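Local coordinates for citrinin polyketide synthase (Monascus purpureus, PDB 5MPT), which builds the polyketide precursor of the mycotoxin citrinin, the chain given here being its C-methyltransferase (CMeT) domain with S-adenosyl-L-homocysteine bound, at residues A[21-26]-A[190-195]; A[297-302]-A[355-360]. All blocks are in the same frame, centred on the assembly; numbering follows the deposited sequence. Where two conformers were deposited one is given.

Interaction 1. Residues A[21-26]-A[190-195]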
loop_
_atom_site.group_PDB
_atom_site.type_symbol
_atom_site.label_atom_id
_atom_site.label_comp_id
_atom_site.label_asym_id
_atom_site.label_seq_id
_atom_site.Cartn_x
_atom_site.Cartn_y
_atom_site.Cartn_z
ATOM N N PHE A 21 11.975 4.536 -17.571
ATOM C CA PHE A 21 11.555 5.108 -16.297
ATOM C C PHE A 21 11.425 6.617 -16.391
ATOM O O PHE A 21 10.487 7.201 -15.829
ATOM C CB PHE A 21 12.524 4.757 -15.188
ATOM C CG PHE A 21 11.947 5.066 -13.816
ATOM C CD1 PHE A 21 10.925 4.298 -13.310
ATOM C CD2 PHE A 21 12.349 6.185 -13.108
ATOM C CE1 PHE A 21 10.337 4.601 -12.084
ATOM C CE2 PHE A 21 11.763 6.501 -11.870
ATOM C CZ PHE A 21 10.765 5.695 -11.360
ATOM N N ARG A 22 12.350 7.269 -17.098
ATOM C CA ARG A 22 12.267 8.716 -17.216
ATOM C C ARG A 22 10.959 9.120 -17.876
ATOM O O ARG A 22 10.252 10.015 -17.388
ATOM C CB ARG A 22 13.452 9.269 -17.994
ATOM C CG ARG A 22 13.437 10.800 -18.154
ATOM C CD ARG A 22 14.514 11.262 -19.136
ATOM N NE ARG A 22 14.354 10.620 -20.444
ATOM C CZ ARG A 22 15.051 9.570 -20.880
ATOM N NH1 ARG A 22 14.800 9.076 -22.087
ATOM N NH2 ARG A 22 16.005 9.011 -20.129
ATOM N N ILE A 23 10.585 8.423 -18.951
ATOM C CA ILE A 23 9.327 8.721 -19.639
ATOM C C ILE A 23 8.142 8.550 -18.694
ATOM O O ILE A 23 7.244 9.393 -18.638
ATOM C CB ILE A 23 9.182 7.833 -20.884
ATOM C CG1 ILE A 23 10.141 8.312 -21.968
ATOM C CG2 ILE A 23 7.776 7.879 -21.411
ATOM C CD1 ILE A 23 10.348 7.312 -23.101
ATOM N N ALA A 24 8.110 7.441 -17.944
ATOM C CA ALA A 24 7.001 7.208 -17.033
ATOM C C ALA A 24 6.972 8.274 -15.940
ATOM O O ALA A 24 5.919 8.882 -15.661
ATOM C CB ALA A 24 7.119 5.790 -16.462
ATOM N N LYS A 25 8.151 8.580 -15.389
ATOM C CA LYS A 25 8.283 9.552 -14.309
ATOM C C LYS A 25 7.719 10.903 -14.723
ATOM O O LYS A 25 6.985 11.540 -13.960
ATOM C CB LYS A 25 9.763 9.683 -13.922
ATOM C CG LYS A 25 10.032 10.704 -12.799
ATOM C CD LYS A 25 11.496 10.657 -12.378
ATOM C CE LYS A 25 11.805 11.675 -11.310
ATOM N NZ LYS A 25 13.234 11.663 -10.946
ATOM N N GLU A 26 8.077 11.374 -15.914
ATOM C CA GLU A 26 7.599 12.692 -16.326
ATOM C C GLU A 26 6.093 12.742 -16.539
ATOM O O GLU A 26 5.542 13.833 -16.563
ATOM C CB GLU A 26 8.337 13.135 -17.584
ATOM C CG GLU A 26 9.814 13.353 -17.284
ATOM C CD GLU A 26 10.668 13.720 -18.485
ATOM O OE1 GLU A 26 10.158 13.749 -19.628
ATOM O OE2 GLU A 26 11.874 13.979 -18.261
ATOM N N ALA A 190 2.967 1.926 -13.946
ATOM C CA ALA A 190 3.925 0.848 -14.074
ATOM C C ALA A 190 3.715 0.079 -15.365
ATOM O O ALA A 190 4.698 -0.354 -15.980
ATOM C CB ALA A 190 3.843 -0.077 -12.843
ATOM N N GLU A 191 2.461 -0.127 -15.782
ATOM C CA GLU A 191 2.214 -0.713 -17.104
ATOM C C GLU A 191 2.916 0.075 -18.204
ATOM O O GLU A 191 3.551 -0.502 -19.080
ATOM C CB GLU A 191 0.726 -0.792 -17.412
ATOM C CG GLU A 191 -0.082 -1.662 -16.465
ATOM C CD GLU A 191 -1.557 -1.586 -16.804
ATOM O OE1 GLU A 191 -2.338 -1.142 -15.927
ATOM O OE2 GLU A 191 -1.922 -1.938 -17.955
ATOM N N PHE A 192 2.765 1.401 -18.200
ATOM C CA PHE A 192 3.382 2.248 -19.214
ATOM C C PHE A 192 4.902 2.116 -19.196
ATOM O O PHE A 192 5.554 1.948 -20.247
ATOM C CB PHE A 192 2.913 3.700 -18.982
ATOM C CG PHE A 192 3.513 4.687 -19.912
ATOM C CD1 PHE A 192 3.482 4.483 -21.289
ATOM C CD2 PHE A 192 4.112 5.836 -19.414
ATOM C CE1 PHE A 192 3.993 5.456 -22.152
ATOM C CE2 PHE A 192 4.664 6.786 -20.269
ATOM C CZ PHE A 192 4.599 6.599 -21.634
ATOM N N PHE A 193 5.482 2.119 -18.001
ATOM C CA PHE A 193 6.916 1.953 -17.874
ATOM C C PHE A 193 7.348 0.633 -18.505
ATOM O O PHE A 193 8.276 0.583 -19.330
ATOM C CB PHE A 193 7.313 2.009 -16.400
ATOM C CG PHE A 193 8.648 1.404 -16.121
ATOM C CD1 PHE A 193 9.803 1.959 -16.654
ATOM C CD2 PHE A 193 8.750 0.272 -15.325
ATOM C CE1 PHE A 193 11.044 1.413 -16.439
ATOM C CE2 PHE A 193 9.995 -0.287 -15.085
ATOM C CZ PHE A 193 11.156 0.272 -15.652
ATOM N N LEU A 194 6.678 -0.464 -18.122
ATOM C CA LEU A 194 7.085 -1.776 -18.618
ATOM C C LEU A 194 6.903 -1.888 -20.136
ATOM O O LEU A 194 7.739 -2.491 -20.820
ATOM C CB LEU A 194 6.311 -2.875 -17.900
ATOM C CG LEU A 194 6.692 -3.091 -16.434
ATOM C CD1 LEU A 194 5.692 -4.027 -15.749
ATOM C CD2 LEU A 194 8.131 -3.640 -16.323
ATOM N N GLU A 195 5.812 -1.331 -20.680
ATOM C CA GLU A 195 5.608 -1.378 -22.119
ATOM C C GLU A 195 6.726 -0.642 -22.836
ATOM O O GLU A 195 7.293 -1.148 -23.817
ATOM C CB GLU A 195 4.242 -0.784 -22.479
ATOM C CG GLU A 195 3.989 -0.856 -23.952
ATOM C CD GLU A 195 2.546 -0.624 -24.327
ATOM O OE1 GLU A 195 1.824 -0.006 -23.535
ATOM O OE2 GLU A 195 2.125 -1.072 -25.414
#

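Interaction 2. Residues A[297-302]-A[355-360]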
loop_
_atom_site.group_PDB
_atom_site.type_symbol
_atom_site.label_atom_id
_atom_site.label_comp_id
_atom_site.label_asym_id
_atom_site.label_seq_id
_atom_site.Cartn_x
_atom_site.Cartn_y
_atom_site.Cartn_z
ATOM N N SER A 297 15.153 -7.171 3.991
ATOM C CA SER A 297 14.238 -7.509 2.909
ATOM C C SER A 297 14.795 -7.083 1.549
ATOM O O SER A 297 14.726 -7.841 0.577
ATOM C CB SER A 297 12.887 -6.870 3.140
ATOM O OG SER A 297 12.301 -7.449 4.277
ATOM N N THR A 298 15.324 -5.862 1.449
ATOM C CA THR A 298 15.762 -5.390 0.154
ATOM C C THR A 298 17.072 -6.063 -0.235
ATOM O O THR A 298 17.347 -6.227 -1.422
ATOM C CB THR A 298 15.875 -3.851 0.121
ATOM O OG1 THR A 298 16.838 -3.411 1.076
ATOM C CG2 THR A 298 14.493 -3.138 0.380
ATOM N N ARG A 299 17.879 -6.476 0.741
ATOM C CA ARG A 299 19.066 -7.266 0.434
ATOM C C ARG A 299 18.674 -8.624 -0.134
ATOM O O ARG A 299 19.243 -9.084 -1.135
ATOM C CB ARG A 299 19.930 -7.427 1.684
ATOM C CG ARG A 299 21.283 -8.094 1.405
ATOM C CD ARG A 299 22.174 -8.118 2.628
ATOM N NE ARG A 299 22.748 -6.810 2.948
ATOM C CZ ARG A 299 22.436 -6.073 4.013
ATOM N NH1 ARG A 299 21.539 -6.491 4.901
ATOM N NH2 ARG A 299 23.035 -4.904 4.196
ATOM N N ASN A 300 17.698 -9.283 0.492
ATOM C CA ASN A 300 17.182 -10.534 -0.045
ATOM C C ASN A 300 16.731 -10.355 -1.489
ATOM O O ASN A 300 17.063 -11.159 -2.364
ATOM C CB ASN A 300 16.020 -11.045 0.804
ATOM C CG ASN A 300 16.434 -11.459 2.203
ATOM O OD1 ASN A 300 17.593 -11.786 2.462
ATOM N ND2 ASN A 300 15.474 -11.481 3.101
ATOM N N ILE A 301 15.943 -9.303 -1.745
ATOM C CA ILE A 301 15.474 -9.025 -3.094
ATOM C C ILE A 301 16.655 -8.824 -4.029
ATOM O O ILE A 301 16.671 -9.331 -5.160
ATOM C CB ILE A 301 14.535 -7.808 -3.053
ATOM C CG1 ILE A 301 13.253 -8.226 -2.306
ATOM C CG2 ILE A 301 14.346 -7.274 -4.444
ATOM C CD1 ILE A 301 12.315 -7.073 -1.958
ATOM N N HIS A 302 17.664 -8.074 -3.583
ATOM C CA HIS A 302 18.831 -7.842 -4.425
ATOM C C HIS A 302 19.438 -9.147 -4.913
ATOM O O HIS A 302 19.816 -9.271 -6.080
ATOM C CB HIS A 302 19.882 -7.036 -3.663
ATOM C CG HIS A 302 20.977 -6.518 -4.529
ATOM N ND1 HIS A 302 22.141 -7.217 -4.759
ATOM C CD2 HIS A 302 21.088 -5.365 -5.224
ATOM C CE1 HIS A 302 22.919 -6.516 -5.567
ATOM N NE2 HIS A 302 22.295 -5.391 -5.882
ATOM N N THR A 355 20.506 1.796 -1.239
ATOM C CA THR A 355 21.910 2.040 -1.538
ATOM C C THR A 355 22.810 1.247 -0.597
ATOM O O THR A 355 23.833 0.689 -1.017
ATOM C CB THR A 355 22.193 3.533 -1.421
ATOM O OG1 THR A 355 21.416 4.233 -2.395
ATOM C CG2 THR A 355 23.652 3.839 -1.646
ATOM N N SER A 356 22.441 1.185 0.680
ATOM C CA SER A 356 23.286 0.541 1.672
ATOM C C SER A 356 23.403 -0.963 1.466
ATOM O O SER A 356 24.375 -1.556 1.940
ATOM C CB SER A 356 22.748 0.846 3.076
ATOM O OG SER A 356 21.515 0.187 3.316
ATOM N N VAL A 357 22.452 -1.602 0.778
ATOM C CA VAL A 357 22.497 -3.047 0.572
ATOM C C VAL A 357 22.991 -3.425 -0.825
ATOM O O VAL A 357 23.007 -4.610 -1.163
ATOM C CB VAL A 357 21.142 -3.704 0.868
ATOM C CG1 VAL A 357 20.687 -3.311 2.278
ATOM C CG2 VAL A 357 20.078 -3.349 -0.166
ATOM N N GLY A 358 23.384 -2.456 -1.647
ATOM C CA GLY A 358 24.050 -2.769 -2.906
ATOM C C GLY A 358 23.318 -2.363 -4.163
ATOM O O GLY A 358 23.828 -2.646 -5.253
ATOM N N TYR A 359 22.149 -1.732 -4.118
ATOM C CA TYR A 359 21.533 -1.267 -5.354
ATOM C C TYR A 359 22.315 -0.075 -5.890
ATOM O O TYR A 359 22.788 0.765 -5.124
ATOM C CB TYR A 359 20.075 -0.896 -5.105
ATOM C CG TYR A 359 19.139 -2.055 -4.773
ATOM C CD1 TYR A 359 19.007 -2.529 -3.468
ATOM C CD2 TYR A 359 18.435 -2.704 -5.779
ATOM C CE1 TYR A 359 18.139 -3.589 -3.173
ATOM C CE2 TYR A 359 17.579 -3.743 -5.500
ATOM C CZ TYR A 359 17.447 -4.194 -4.201
ATOM O OH TYR A 359 16.594 -5.233 -3.931
ATOM N N GLY A 360 22.472 -0.008 -7.212
ATOM C CA GLY A 360 23.393 0.949 -7.802
ATOM C C GLY A 360 22.759 2.230 -8.296
ATOM O O GLY A 360 23.448 3.229 -8.530
HETATM O O HOH W 1 24.720 -5.925 1.369
#

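Interaction 1. Residues A[21-26]-A[190-195]
Phe21 turns a ring edge toward one face of the Phe193 ring, a T-shaped pair with centroids 5.8 Å apart and planes at 83°, between two antiparallel helices on one side of the Rossmann-like methyltransferase sheet. The axes of 21-26 and 190-195 run at 153° to each other and approach to 8.6 Å, a spacing consistent with the small Ala24 at the point of nearest approach: Ala24 CA lies 5.3 Å from Phe193 CA, the shortest such separation between the segments. The buried side holds most of the close points. Ala24 CB rests 3.8 Å from Phe193 CB, and the Phe193 side chain, with CG anti to the backbone N (chi1 161°), lays its CD1-CE1 rim along the start of the other segment. Phe193 CE1 meets Phe21 CB and lies 3.4 Å from Phe21 N. Phe21 and Phe193 both touch Ile379 of strand 375-381, and Phe193 also reaches Leu312 of strand 309-316, so this edge-to-face pair is packed down on the sheet.

The other side is partly open to solvent and has fewer close points, although its one direct touch between side chains is close. Phe192 points toward Ile23 and Ala24, but its ring receives both obliquely, and the nearer atom of Ala24 is CA, 4.0 Å from Phe192 CD2. The segments bury 236 Å² in all, through apolar contacts, while Lys25 turns to salt bridges with Asp363 and Glu366. On the partly exposed side, the Ile23 and Phe192 side chains cross at about a right angle. The branch methyl CG2 of Ile23 makes the touch, 3.4 Å from Phe192 CZ and almost equally close to Phe192 CE2.

Interaction 2. Residues A[297-302]-A[355-360]
Tyr359 lies with one ring face under the edge of His302: CD2 of the imidazole sits 3.6 Å above the phenol plane, over its centre. With planes at 86° and centroids 4.8 Å apart, this is a T-shaped stack in which the two side chains run past each other in opposite directions. At the far end of the phenol, Tyr359 OH donates to Thr298 O at 2.8 Å, in the carbonyl plane and on a lone pair. That oxygen also accepts the helical bond from His302 N, so two donors grip it, and the stack and the hydroxyl bond together would be expected to restrict rotation of the phenol ring. His302 NE2 has its hydrogen-bond partner in Ala382 O.

Nearer the solvent, in one of two modelled conformers of Arg299, Val357 CG1 lies over one guanidinium face, displaced from its centre, 3.4 Å from Arg299 NH2. Gly358, at phi 116°, ends helix 347-356 in a Schellman motif, and the chain then turns toward strand 361-364: a helix-to-strand connection packed against helix 294-304 of the methyltransferase fold.

From the N terminus, helix 14-26 comes first; its residues 21-26 overlap the start of the helix-turn-helix region, and the chain then runs through largely helical structure until helix 181-198 returns. Interaction 1 thus closes a loop of 163 intervening residues, joining the N-terminal helix to helix 181-198 at the sheet. After strands 208-213, 235-241, 260-264 and 279-285, helix 294-304 opens interaction 2, a shorter loop of 52 residues closed at the end of helix 347-356 and the turn after it. The loops follow in series, neither nesting nor crossing. Interaction 2 packs on Leu311, the neighbour of Leu312 in strand 309-316, consistent with the contacts lying on opposite faces of the sheet.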